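Local coordinates for protein 16S rRNA (guanine(1405)-N(7))-methyltransferase (Klebsiella pneumoniae, PDB 6PI9) that probably methylates the N7 position of guanine 1405 in 16S rRNA with S-adenosyl-L-methionine as methyl donor, and so confers resistance to aminoglycosides, at residues 11-16 with 47-52; 18-23 with 64-69; 93-98 with 182-187; 152-155 with 160-163. All blocks are in the same frame, centred on the assembly; numbering follows the deposited sequence. Where two conformers were deposited one is given.

Interaction 1 of 4, residues 11-16 with 47-52; sequences DALLSA and AARTHL
Leu13 reaches across from the end of helix 4-14 and straddles Ala48 and Arg49 on helix 41-57. The tight part is its CD2, which meets the Ala48 methyl, with Leu13 CD2 to Ala48 CB at 3.5 Å. Alanine, with only a methyl beyond its backbone, lets the leucine branch come right up to helix 41-57. The other branch, Leu13 CD1, lies 3.9 Å from Arg49 NH1 and also comes close to the Arg49 backbone nitrogen. The Arg49 side chain starts anti to its backbone nitrogen (chi1 -171°) and bends at chi3, which brings its guanidinium obliquely against that methyl.

This arginine side is the looser one. Arg49 is partly exposed, and NH2 makes a salt bridge with Glu45 one turn back on the same helix, so the charge is met beside the leucine. Ser15 closes the end of helix 4-14: its OG and its N both donate to Asp11 O, from opposite faces of the carbonyl plane. Further round helix 41-57, Thr50 OG1 is hydrogen-bonded to Arg94 of the second subunit.

Leu13 also packs on Phe31 of helix 24-34 and on Leu19, which places its side chain in the core between three N-terminal helices.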
loop_
_atom_site.group_PDB
_atom_site.type_symbol
_atom_site.label_atom_id
_atom_site.label_comp_id
_atom_site.label_asym_id
_atom_site.label_seq_id
_atom_site.Cartn_x
_atom_site.Cartn_y
_atom_site.Cartn_z
ATOM N N ASP A 11 7.117 -10.501 21.773
ATOM C CA ASP A 11 8.106 -11.478 21.294
ATOM C C ASP A 11 7.692 -12.097 19.960
ATOM O O ASP A 11 8.540 -12.344 19.093
ATOM C CB ASP A 11 8.311 -12.576 22.339
ATOM C CG ASP A 11 9.049 -12.095 23.548
ATOM O OD1 ASP A 11 9.708 -11.022 23.453
ATOM O OD2 ASP A 11 9.014 -12.793 24.588
ATOM N N ALA A 12 6.393 -12.371 19.775
ATOM C CA ALA A 12 5.936 -12.896 18.494
ATOM C C ALA A 12 6.133 -11.894 17.377
ATOM O O ALA A 12 6.347 -12.292 16.227
ATOM C CB ALA A 12 4.443 -13.282 18.538
ATOM N N LEU A 13 6.073 -10.652 17.693
ATOM C CA LEU A 13 6.303 -9.689 16.711
ATOM C C LEU A 13 7.797 -9.616 16.424
ATOM O O LEU A 13 8.212 -9.697 15.330
ATOM C CB LEU A 13 5.811 -8.411 17.284
ATOM C CG LEU A 13 5.021 -7.412 16.524
ATOM C CD1 LEU A 13 4.026 -7.953 15.569
ATOM C CD2 LEU A 13 4.424 -6.431 17.456
ATOM N N LEU A 14 8.601 -9.540 17.452
ATOM C CA LEU A 14 10.042 -9.358 17.261
ATOM C C LEU A 14 10.698 -10.560 16.581
ATOM O O LEU A 14 11.767 -10.403 15.962
ATOM C CB LEU A 14 10.732 -9.108 18.602
ATOM C CG LEU A 14 10.431 -7.735 19.223
ATOM C CD1 LEU A 14 10.870 -7.667 20.695
ATOM C CD2 LEU A 14 11.152 -6.619 18.339
ATOM N N SER A 15 10.118 -11.771 16.712
ATOM C CA SER A 15 10.698 -12.958 16.083
ATOM C C SER A 15 10.087 -13.253 14.710
ATOM O O SER A 15 10.426 -14.276 14.115
ATOM C CB SER A 15 10.565 -14.187 17.006
ATOM O OG SER A 15 9.194 -14.447 17.267
ATOM N N ALA A 16 9.224 -12.383 14.184
ATOM C CA ALA A 16 8.527 -12.685 12.926
ATOM C C ALA A 16 9.476 -12.553 11.729
ATOM O O ALA A 16 10.258 -11.595 11.652
ATOM C CB ALA A 16 7.303 -11.769 12.737
ATOM N N ALA A 47 -2.634 -5.603 15.501
ATOM C CA ALA A 47 -2.673 -4.176 15.125
ATOM C C ALA A 47 -1.275 -3.659 14.817
ATOM O O ALA A 47 -1.084 -2.833 13.913
ATOM C CB ALA A 47 -3.317 -3.339 16.234
ATOM N N ALA A 48 -0.275 -4.135 15.543
ATOM C CA ALA A 48 1.083 -3.647 15.308
ATOM C C ALA A 48 1.618 -4.197 14.003
ATOM O O ALA A 48 2.331 -3.509 13.266
ATOM C CB ALA A 48 2.007 -4.075 16.455
ATOM N N ARG A 49 1.306 -5.458 13.714
ATOM C CA ARG A 49 1.710 -6.021 12.440
ATOM C C ARG A 49 1.108 -5.210 11.303
ATOM O O ARG A 49 1.796 -4.862 10.336
ATOM C CB ARG A 49 1.289 -7.494 12.388
ATOM C CG ARG A 49 1.840 -8.214 11.204
ATOM C CD ARG A 49 1.946 -9.703 11.476
ATOM N NE ARG A 49 0.956 -10.213 12.419
ATOM C CZ ARG A 49 1.242 -10.856 13.557
ATOM N NH1 ARG A 49 2.513 -11.082 13.902
ATOM N NH2 ARG A 49 0.247 -11.302 14.339
ATOM N N THR A 50 -0.187 -4.887 11.401
ATOM C CA THR A 50 -0.796 -4.080 10.334
ATOM C C THR A 50 -0.119 -2.719 10.196
ATOM O O THR A 50 0.224 -2.298 9.086
ATOM C CB THR A 50 -2.285 -3.910 10.606
ATOM O OG1 THR A 50 -2.884 -5.200 10.516
ATOM C CG2 THR A 50 -2.887 -3.054 9.501
ATOM N N HIS A 51 0.066 -2.013 11.315
ATOM C CA HIS A 51 0.763 -0.712 11.345
ATOM C C HIS A 51 2.138 -0.810 10.690
ATOM O O HIS A 51 2.492 -0.019 9.799
ATOM C CB HIS A 51 0.889 -0.249 12.817
ATOM C CG HIS A 51 1.542 1.097 13.038
ATOM N ND1 HIS A 51 2.789 1.423 12.547
ATOM C CD2 HIS A 51 1.163 2.151 13.813
ATOM C CE1 HIS A 51 3.125 2.636 12.949
ATOM N NE2 HIS A 51 2.165 3.099 13.732
ATOM N N LEU A 52 2.927 -1.797 11.116
ATOM C CA LEU A 52 4.289 -1.946 10.613
ATOM C C LEU A 52 4.291 -2.267 9.124
ATOM O O LEU A 52 5.142 -1.756 8.374
ATOM C CB LEU A 52 5.051 -3.001 11.431
ATOM C CG LEU A 52 5.351 -2.450 12.826
ATOM C CD1 LEU A 52 5.634 -3.566 13.867
ATOM C CD2 LEU A 52 6.589 -1.514 12.685
#

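Interaction 2 of 4, residues 18-23 with 64-69; sequences NLRDVC and AQKKAR
Gln65 and Asp21 come from opposite directions to meet where the first turn of helix 63-75 faces the loop after helix 4-14. Gln65 is the first residue of 64-69 to take part. An extended chain with CG anti to the backbone nitrogen (chi1 -176°) carries its amide out to the loop. There Gln65 NE2 donates to Asp21 OD2 at 2.8 Å, but the angle at the hydrogen is 130° and the bond is weak. The amide and carboxylate planes are 29° apart. A neutral, long amide suits a buried position that must reach a carboxylate already engaged: the stronger partner of Asp21 is Arg148, which forms a salt bridge with OD1. Asp21 belongs to a type I beta turn from Leu19 to Val22, closed by Val22 N to Leu19 O, and Cys23 then stands at the N-cap of helix 24-34.

Lys66 follows, its exposed chain bent at chi2 and chi4. Lys66 CE lies 4.0 Å from Arg20 NH1, and the amine sits 4.2 Å above one face of the Arg20 guanidinium, offset toward its rim. These are like charges, with Lys66 NZ 4.4 Å from Arg20 NH2; Asp21 OD2, 4.7 Å from Lys66 NZ, may soften the repulsion. Further along, Ala68 packs on Leu149 of helix 144-157, and Arg69 NH2 forms a salt bridge with Glu152 on that same helix.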
loop_
_atom_site.group_PDB
_atom_site.type_symbol
_atom_site.label_atom_id
_atom_site.label_comp_id
_atom_site.label_asym_id
_atom_site.label_seq_id
_atom_site.Cartn_x
_atom_site.Cartn_y
_atom_site.Cartn_z
ATOM N N ASN A 18 8.864 -11.715 8.724
ATOM C CA ASN A 18 8.538 -10.504 7.996
ATOM C C ASN A 18 9.095 -9.264 8.631
ATOM O O ASN A 18 9.216 -8.236 7.951
ATOM C CB ASN A 18 7.026 -10.306 7.896
ATOM C CG ASN A 18 6.433 -11.185 6.885
ATOM O OD1 ASN A 18 7.114 -12.096 6.386
ATOM N ND2 ASN A 18 5.170 -10.935 6.531
ATOM N N LEU A 19 9.381 -9.299 9.922
ATOM C CA LEU A 19 9.866 -8.092 10.561
ATOM C C LEU A 19 11.348 -8.169 10.845
ATOM O O LEU A 19 11.872 -7.278 11.510
ATOM C CB LEU A 19 9.063 -7.815 11.837
ATOM C CG LEU A 19 7.583 -7.566 11.502
ATOM C CD1 LEU A 19 6.772 -7.410 12.788
ATOM C CD2 LEU A 19 7.427 -6.328 10.629
ATOM N N ARG A 20 12.038 -9.200 10.341
ATOM C CA ARG A 20 13.400 -9.462 10.797
ATOM C C ARG A 20 14.356 -8.323 10.467
ATOM O O ARG A 20 15.407 -8.223 11.101
ATOM C CB ARG A 20 13.934 -10.767 10.185
ATOM C CG ARG A 20 14.061 -10.689 8.675
ATOM C CD ARG A 20 14.365 -12.014 8.042
ATOM N NE ARG A 20 15.793 -12.243 8.014
ATOM C CZ ARG A 20 16.380 -13.208 7.313
ATOM N NH1 ARG A 20 15.635 -14.036 6.570
ATOM N NH2 ARG A 20 17.711 -13.344 7.351
ATOM N N ASP A 21 14.014 -7.473 9.495
ATOM C CA ASP A 21 14.870 -6.388 9.036
ATOM C C ASP A 21 14.337 -4.997 9.423
ATOM O O ASP A 21 14.919 -3.991 9.010
ATOM C CB ASP A 21 15.061 -6.501 7.507
ATOM C CG ASP A 21 16.013 -7.674 7.113
ATOM O OD1 ASP A 21 17.028 -7.892 7.810
ATOM O OD2 ASP A 21 15.752 -8.381 6.103
ATOM N N VAL A 22 13.277 -4.916 10.225
ATOM C CA VAL A 22 12.842 -3.642 10.798
ATOM C C VAL A 22 13.603 -3.356 12.088
ATOM O O VAL A 22 13.864 -4.265 12.884
ATOM C CB VAL A 22 11.326 -3.657 11.061
ATOM C CG1 VAL A 22 10.900 -2.315 11.678
ATOM C CG2 VAL A 22 10.556 -3.926 9.741
ATOM N N CYS A 23 13.986 -2.093 12.286
ATOM C CA CYS A 23 14.608 -1.646 13.524
ATOM C C CYS A 23 13.832 -2.157 14.737
ATOM O O CYS A 23 12.649 -1.840 14.881
ATOM C CB CYS A 23 14.647 -0.124 13.550
ATOM S SG CYS A 23 16.023 0.502 12.649
ATOM N N ALA A 64 12.200 -10.751 -1.901
ATOM C CA ALA A 64 12.601 -9.781 -2.914
ATOM C C ALA A 64 13.861 -9.036 -2.501
ATOM O O ALA A 64 14.532 -8.447 -3.354
ATOM C CB ALA A 64 11.478 -8.780 -3.188
ATOM N N GLN A 65 14.197 -9.065 -1.212
ATOM C CA GLN A 65 15.426 -8.440 -0.739
ATOM C C GLN A 65 16.656 -9.277 -1.087
ATOM O O GLN A 65 17.687 -8.733 -1.497
ATOM C CB GLN A 65 15.337 -8.217 0.763
ATOM C CG GLN A 65 16.516 -7.492 1.342
ATOM C CD GLN A 65 16.243 -7.064 2.754
ATOM O OE1 GLN A 65 15.330 -6.275 3.001
ATOM N NE2 GLN A 65 17.009 -7.606 3.701
ATOM N N LYS A 66 16.584 -10.596 -0.912
ATOM C CA LYS A 66 17.664 -11.440 -1.413
ATOM C C LYS A 66 17.731 -11.393 -2.932
ATOM O O LYS A 66 18.822 -11.428 -3.513
ATOM C CB LYS A 66 17.493 -12.876 -0.922
ATOM C CG LYS A 66 17.920 -13.049 0.519
ATOM C CD LYS A 66 16.749 -13.355 1.435
ATOM C CE LYS A 66 17.134 -13.171 2.909
ATOM N NZ LYS A 66 17.467 -11.741 3.252
ATOM N N LYS A 67 16.572 -11.309 -3.591
ATOM C CA LYS A 67 16.560 -11.167 -5.043
ATOM C C LYS A 67 17.233 -9.869 -5.463
ATOM O O LYS A 67 18.069 -9.864 -6.375
ATOM C CB LYS A 67 15.124 -11.237 -5.574
ATOM C CG LYS A 67 14.788 -12.566 -6.276
ATOM C CD LYS A 67 13.357 -13.040 -6.006
ATOM C CE LYS A 67 13.019 -14.221 -6.898
ATOM N NZ LYS A 67 13.769 -15.447 -6.490
ATOM N N ALA A 68 16.896 -8.756 -4.791
ATOM C CA ALA A 68 17.569 -7.493 -5.071
ATOM C C ALA A 68 19.064 -7.601 -4.819
ATOM O O ALA A 68 19.868 -7.031 -5.564
ATOM C CB ALA A 68 16.962 -6.369 -4.227
ATOM N N ARG A 69 19.456 -8.335 -3.773
ATOM C CA ARG A 69 20.872 -8.518 -3.463
ATOM C C ARG A 69 21.613 -9.129 -4.642
ATOM O O ARG A 69 22.658 -8.622 -5.062
ATOM C CB ARG A 69 21.025 -9.397 -2.218
ATOM C CG ARG A 69 22.154 -8.988 -1.276
ATOM C CD ARG A 69 22.081 -9.773 0.017
ATOM N NE ARG A 69 22.984 -9.251 1.036
ATOM C CZ ARG A 69 24.280 -9.554 1.116
ATOM N NH1 ARG A 69 24.836 -10.368 0.225
ATOM N NH2 ARG A 69 25.027 -9.045 2.090
#

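Interaction 3 of 4, residues 93-98 with 182-187; sequences TRERLP and LMKLLP. With SAH (S-adenosyl-L-homocysteine), chain B.
Glu95 and Arg96, neighbours on helix 91-96, face Lys184 and Met183 where the chain passes from strand 179-183 toward helix 186-192, with the amino-acid end of S-adenosyl-L-homocysteine beside them. Lys184 crosses with its chain extended beyond CG, and the long chain carries its ammonium to Glu95, where Lys184 NZ forms a salt bridge with Glu95 OE1 at 2.7 Å. The carboxylate oxygen uses its anti lone pair, the one facing away from OE2. Ser92 O gives the same ammonium a second, weak acceptor.

Arg96 supplies the donors for the ligand carboxylate. Arg96 NH1 reaches OXT of the ligand at 3.0 Å, nearly straight at 167° and in the guanidinium plane, while Arg96 NH2 reaches the ligand O at 2.6 Å with a more bent angle of 144°. The third nitrogen, NE, is held by a salt bridge to Glu252, which fixes the rotation of the flat group. The Met183 methyl is modelled too close to this guanidinium for its position to be trusted. Lys184 NZ comes within 3.6 Å of Arg96 NH2, but each positive group has its own anion, the ligand carboxylate for Arg96 and Glu95 for Lys184.

The ligand nitrogen donates to Met183 O at 2.9 Å, a backbone acceptor. Lys184 N is bonded in turn to Thr212 OG1 on strand 208-214. A carboxylate-binding arginine opposite the backbone carbonyl of Met183, which takes the ligand nitrogen, forms part of the amino-acid end of the cofactor pocket in this Rossmann-like methyltransferase fold.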
loop_
_atom_site.group_PDB
_atom_site.type_symbol
_atom_site.label_atom_id
_atom_site.label_comp_id
_atom_site.label_asym_id
_atom_site.label_seq_id
_atom_site.Cartn_x
_atom_site.Cartn_y
_atom_site.Cartn_z
ATOM N N THR A 93 10.709 2.900 -5.558
ATOM C CA THR A 93 11.640 3.146 -6.661
ATOM C C THR A 93 11.068 2.673 -7.995
ATOM O O THR A 93 11.221 3.358 -9.020
ATOM C CB THR A 93 13.003 2.493 -6.408
ATOM O OG1 THR A 93 12.824 1.234 -5.749
ATOM C CG2 THR A 93 13.902 3.438 -5.576
ATOM N N ARG A 94 10.374 1.537 -8.001
ATOM C CA ARG A 94 9.772 1.103 -9.254
ATOM C C ARG A 94 8.785 2.146 -9.770
ATOM O O ARG A 94 8.746 2.425 -10.973
ATOM C CB ARG A 94 9.087 -0.240 -9.081
ATOM C CG ARG A 94 8.547 -0.770 -10.403
ATOM C CD ARG A 94 7.661 -1.968 -10.178
ATOM N NE ARG A 94 6.705 -1.706 -9.112
ATOM C CZ ARG A 94 6.587 -2.449 -8.020
ATOM N NH1 ARG A 94 7.346 -3.520 -7.871
ATOM N NH2 ARG A 94 5.697 -2.130 -7.088
ATOM N N GLU A 95 8.022 2.774 -8.858
ATOM C CA GLU A 95 7.157 3.883 -9.253
ATOM C C GLU A 95 7.923 4.953 -10.019
ATOM O O GLU A 95 7.407 5.508 -11.000
ATOM C CB GLU A 95 6.477 4.481 -8.012
ATOM C CG GLU A 95 5.409 3.568 -7.450
ATOM C CD GLU A 95 4.867 3.936 -6.064
ATOM O OE1 GLU A 95 5.379 4.876 -5.387
ATOM O OE2 GLU A 95 3.917 3.233 -5.630
ATOM N N ARG A 96 9.163 5.242 -9.602
ATOM C CA ARG A 96 9.957 6.351 -10.125
ATOM C C ARG A 96 10.773 6.009 -11.375
ATOM O O ARG A 96 11.139 6.933 -12.118
ATOM C CB ARG A 96 10.915 6.862 -9.036
ATOM C CG ARG A 96 11.495 8.258 -9.271
ATOM C CD ARG A 96 12.166 8.774 -8.004
ATOM N NE ARG A 96 11.189 8.930 -6.917
ATOM C CZ ARG A 96 11.111 8.150 -5.847
ATOM N NH1 ARG A 96 11.991 7.156 -5.657
ATOM N NH2 ARG A 96 10.182 8.411 -4.912
ATOM N N LEU A 97 11.081 4.721 -11.612
ATOM C CA LEU A 97 11.960 4.331 -12.720
ATOM C C LEU A 97 11.551 4.888 -14.078
ATOM O O LEU A 97 12.420 5.418 -14.793
ATOM C CB LEU A 97 12.035 2.808 -12.804
ATOM C CG LEU A 97 12.898 2.150 -11.769
ATOM C CD1 LEU A 97 12.635 0.661 -11.829
ATOM C CD2 LEU A 97 14.325 2.477 -12.096
ATOM N N PRO A 98 10.303 4.758 -14.524
ATOM C CA PRO A 98 9.991 5.241 -15.880
ATOM C C PRO A 98 10.125 6.751 -16.045
ATOM O O PRO A 98 10.446 7.214 -17.147
ATOM C CB PRO A 98 8.553 4.749 -16.102
ATOM C CG PRO A 98 7.998 4.507 -14.780
ATOM C CD PRO A 98 9.156 4.067 -13.915
ATOM N N LEU A 182 12.716 14.266 1.135
ATOM C CA LEU A 182 11.626 13.707 1.938
ATOM C C LEU A 182 10.610 13.204 0.934
ATOM O O LEU A 182 9.579 13.872 0.674
ATOM C CB LEU A 182 11.012 14.769 2.856
ATOM C CG LEU A 182 11.996 15.238 3.957
ATOM C CD1 LEU A 182 12.861 16.371 3.389
ATOM C CD2 LEU A 182 11.198 15.791 5.165
ATOM N N MET A 183 10.899 12.047 0.327
ATOM C CA MET A 183 10.137 11.606 -0.837
ATOM C C MET A 183 9.127 10.547 -0.387
ATOM O O MET A 183 9.519 9.536 0.228
ATOM C CB MET A 183 11.118 11.092 -1.898
ATOM C CG MET A 183 11.985 12.235 -2.458
ATOM S SD MET A 183 13.454 11.578 -3.337
ATOM C CE MET A 183 12.679 10.526 -4.570
ATOM N N LYS A 184 7.836 10.789 -0.686
ATOM C CA LYS A 184 6.741 9.875 -0.342
ATOM C C LYS A 184 6.784 9.506 1.126
ATOM O O LYS A 184 6.591 8.337 1.528
ATOM C CB LYS A 184 6.820 8.631 -1.227
ATOM C CG LYS A 184 6.550 9.020 -2.695
ATOM C CD LYS A 184 6.845 7.754 -3.610
ATOM C CE LYS A 184 6.554 8.075 -5.111
ATOM N NZ LYS A 184 7.086 6.900 -5.943
ATOM N N LEU A 185 7.067 10.494 1.929
ATOM C CA LEU A 185 7.341 10.285 3.343
ATOM C C LEU A 185 6.382 11.024 4.259
ATOM O O LEU A 185 5.936 10.463 5.251
ATOM C CB LEU A 185 8.775 10.767 3.644
ATOM C CG LEU A 185 9.063 10.937 5.144
ATOM C CD1 LEU A 185 8.978 9.582 5.853
ATOM C CD2 LEU A 185 10.479 11.504 5.289
ATOM N N LEU A 186 6.061 12.290 3.976
ATOM C CA LEU A 186 5.334 13.055 4.992
ATOM C C LEU A 186 3.966 12.455 5.330
ATOM O O LEU A 186 3.591 12.514 6.517
ATOM C CB LEU A 186 5.188 14.529 4.543
ATOM C CG LEU A 186 6.520 15.305 4.505
ATOM C CD1 LEU A 186 6.268 16.844 4.305
ATOM C CD2 LEU A 186 7.375 15.061 5.757
ATOM N N PRO A 187 3.172 11.901 4.392
ATOM C CA PRO A 187 1.881 11.335 4.841
ATOM C C PRO A 187 2.036 10.200 5.801
ATOM O O PRO A 187 1.261 10.123 6.757
ATOM C CB PRO A 187 1.182 10.857 3.546
ATOM C CG PRO A 187 1.767 11.772 2.475
ATOM C CD PRO A 187 3.213 12.015 2.918
HETATM N N SAH B . 11.827 7.879 -0.013
HETATM C CA SAH B . 11.871 6.551 -0.667
HETATM C CB SAH B . 10.976 5.564 0.060
HETATM C CG SAH B . 9.495 5.982 0.293
HETATM S SD SAH B . 8.497 4.553 0.922
HETATM C C SAH B . 11.440 6.652 -2.142
HETATM O O SAH B . 10.700 7.610 -2.451
HETATM O OXT SAH B . 11.769 5.795 -2.987
HETATM C "C5'" SAH B . 8.389 5.065 2.691
HETATM C "C4'" SAH B . 9.659 4.706 3.518
HETATM O "O4'" SAH B . 9.578 5.325 4.821
HETATM C "C3'" SAH B . 9.976 3.201 3.752
HETATM O "O3'" SAH B . 11.301 2.885 3.279
HETATM C "C2'" SAH B . 9.912 3.011 5.266
HETATM O "O2'" SAH B . 10.930 2.096 5.680
HETATM C "C1'" SAH B . 10.243 4.436 5.736
HETATM N N9 SAH B . 9.689 4.783 7.031
HETATM C C8 SAH B . 8.380 4.680 7.427
HETATM N N7 SAH B . 8.277 5.234 8.672
HETATM C C5 SAH B . 9.531 5.621 9.067
HETATM C C6 SAH B . 10.040 6.178 10.219
HETATM N N6 SAH B . 9.302 6.401 11.286
HETATM N N1 SAH B . 11.379 6.528 10.240
HETATM C C2 SAH B . 12.200 6.245 9.200
HETATM N N3 SAH B . 11.725 5.675 8.049
HETATM C C4 SAH B . 10.394 5.383 8.025
#

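Interaction 4 of 4, residues 152-155 with 160-163; sequences ETAR and HTRA
Ala154 of helix 144-157 presses its methyl on the backbone of Thr161, while its neighbour Arg155 lays its CG over the guanidinium of Arg162. The two chains are close here, with Ala154 CA and Thr161 CA 5.8 Å apart. Ala154 CB lies 3.0 Å from Thr161 O, a tight approach for which the short methyl is suited.

Beside it, Arg155 CG lies 3.8 Å above the guanidinium plane of Arg162, over its centre, so an aliphatic methylene covers a flat cationic face. The two arginine chains cross at about a right angle. Arg162 reaches this place by a chain bent back at chi2 (-62°), which turns the head toward the helix rather than out along the strand.

The next shell fixes that head. Arg162 NH1 donates to Thr161 O at 2.8 Å, the acceptor lying in the guanidinium plane but the nitrogen standing above the carbonyl plane, and it also donates to Trp159 O in the turn. Thr161 is positioned by its hydroxyl, which accepts from Ala137 N, and Arg162 by backbone bonds to Ala137 and Gly139 of the adjacent parallel strand 137-141. Asn151 on the helix accepts from Ala163 N.

The contact thus closes the helix-to-strand half of the beta-alpha-beta unit 137-141, 144-157, 162-165. Its chemistry is apolar contact plus hydrogen bonds from Arg162 to backbone carbonyls: in the conformer given for Arg155, its NE stands 4.2 Å from Arg162 NE as a like charge, a cost probably eased by the two carbonyls that hold Arg162.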
loop_
_atom_site.group_PDB
_atom_site.type_symbol
_atom_site.label_atom_id
_atom_site.label_comp_id
_atom_site.label_asym_id
_atom_site.label_seq_id
_atom_site.Cartn_x
_atom_site.Cartn_y
_atom_site.Cartn_z
ATOM N N GLU A 152 26.183 -1.802 0.884
ATOM C CA GLU A 152 26.917 -2.783 0.089
ATOM C C GLU A 152 27.105 -2.307 -1.346
ATOM O O GLU A 152 28.199 -2.408 -1.914
ATOM C CB GLU A 152 26.171 -4.112 0.107
ATOM C CG GLU A 152 26.168 -4.774 1.466
ATOM C CD GLU A 152 25.560 -6.163 1.433
ATOM O OE1 GLU A 152 25.827 -6.904 0.444
ATOM O OE2 GLU A 152 24.830 -6.510 2.397
ATOM N N THR A 153 26.035 -1.804 -1.960
ATOM C CA THR A 153 26.137 -1.362 -3.345
ATOM C C THR A 153 27.095 -0.187 -3.456
ATOM O O THR A 153 27.930 -0.131 -4.366
ATOM C CB THR A 153 24.744 -0.988 -3.865
ATOM O OG1 THR A 153 23.879 -2.124 -3.728
ATOM C CG2 THR A 153 24.796 -0.514 -5.337
ATOM N N ALA A 154 26.988 0.766 -2.525
ATOM C CA ALA A 154 27.831 1.959 -2.571
ATOM C C ALA A 154 29.311 1.613 -2.435
ATOM O O ALA A 154 30.138 2.122 -3.196
ATOM C CB ALA A 154 27.404 2.940 -1.484
ATOM N N ARG A 155 29.677 0.767 -1.458
ATOM C CA ARG A 155 31.082 0.405 -1.313
ATOM C C ARG A 155 31.608 -0.331 -2.544
ATOM O O ARG A 155 32.768 -0.138 -2.929
ATOM C CB ARG A 155 31.294 -0.438 -0.051
ATOM C CG ARG A 155 31.027 0.289 1.264
ATOM C CD ARG A 155 31.562 -0.562 2.409
ATOM N NE ARG A 155 30.866 -0.316 3.672
ATOM C CZ ARG A 155 29.735 -0.927 4.029
ATOM N NH1 ARG A 155 29.119 -1.759 3.197
ATOM N NH2 ARG A 155 29.182 -0.663 5.192
ATOM N N HIS A 160 30.594 7.618 -2.219
ATOM C CA HIS A 160 30.661 8.067 -0.838
ATOM C C HIS A 160 29.353 7.829 -0.120
ATOM O O HIS A 160 29.335 7.851 1.115
ATOM C CB HIS A 160 31.044 9.539 -0.777
ATOM C CG HIS A 160 32.424 9.800 -1.316
ATOM N ND1 HIS A 160 32.791 10.999 -1.898
ATOM C CD2 HIS A 160 33.522 9.009 -1.356
ATOM C CE1 HIS A 160 34.058 10.928 -2.278
ATOM N NE2 HIS A 160 34.526 9.734 -1.952
ATOM N N THR A 161 28.302 7.547 -0.880
ATOM C CA THR A 161 26.983 7.291 -0.328
ATOM C C THR A 161 26.998 6.163 0.697
ATOM O O THR A 161 27.673 5.148 0.518
ATOM C CB THR A 161 26.028 6.970 -1.480
ATOM O OG1 THR A 161 25.746 8.183 -2.182
ATOM C CG2 THR A 161 24.697 6.419 -1.002
ATOM N N ARG A 162 26.214 6.349 1.762
ATOM C CA ARG A 162 26.083 5.378 2.849
ATOM C C ARG A 162 24.649 5.467 3.349
ATOM O O ARG A 162 23.944 6.424 3.063
ATOM C CB ARG A 162 27.040 5.670 4.007
ATOM C CG ARG A 162 28.541 5.456 3.733
ATOM C CD ARG A 162 28.900 4.031 3.384
ATOM N NE ARG A 162 30.349 3.850 3.197
ATOM C CZ ARG A 162 30.997 4.064 2.043
ATOM N NH1 ARG A 162 30.334 4.450 0.966
ATOM N NH2 ARG A 162 32.320 3.863 1.954
ATOM N N ALA A 163 24.237 4.497 4.165
ATOM C CA ALA A 163 22.933 4.582 4.824
ATOM C C ALA A 163 23.067 4.104 6.265
ATOM O O ALA A 163 23.992 3.366 6.611
ATOM C CB ALA A 163 21.864 3.747 4.120
#

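Along the chain interactions 1 and 2 interleave, both tying the N-terminal region to the helices that follow; their centres are 15 Å apart and they touch through Leu19, which packs against Leu13 and Leu52. Interaction 2 also meets interaction 4, 17 Å away between centres, by the Arg69–Glu152 salt bridge, linking helix 63-75 to helix 144-157. Interaction 4 lies in the sequence between the two halves of interaction 3, and both reach the same seven-stranded sheet, their centres 20 Å apart, with strand 162-165 at its edge. Of the four, interaction 3 is the one that contributes residues to the cofactor pocket. Interactions 1 and 3 both touch the second subunit, so the helical N-terminal region and the cofactor-binding core share in forming the dimer.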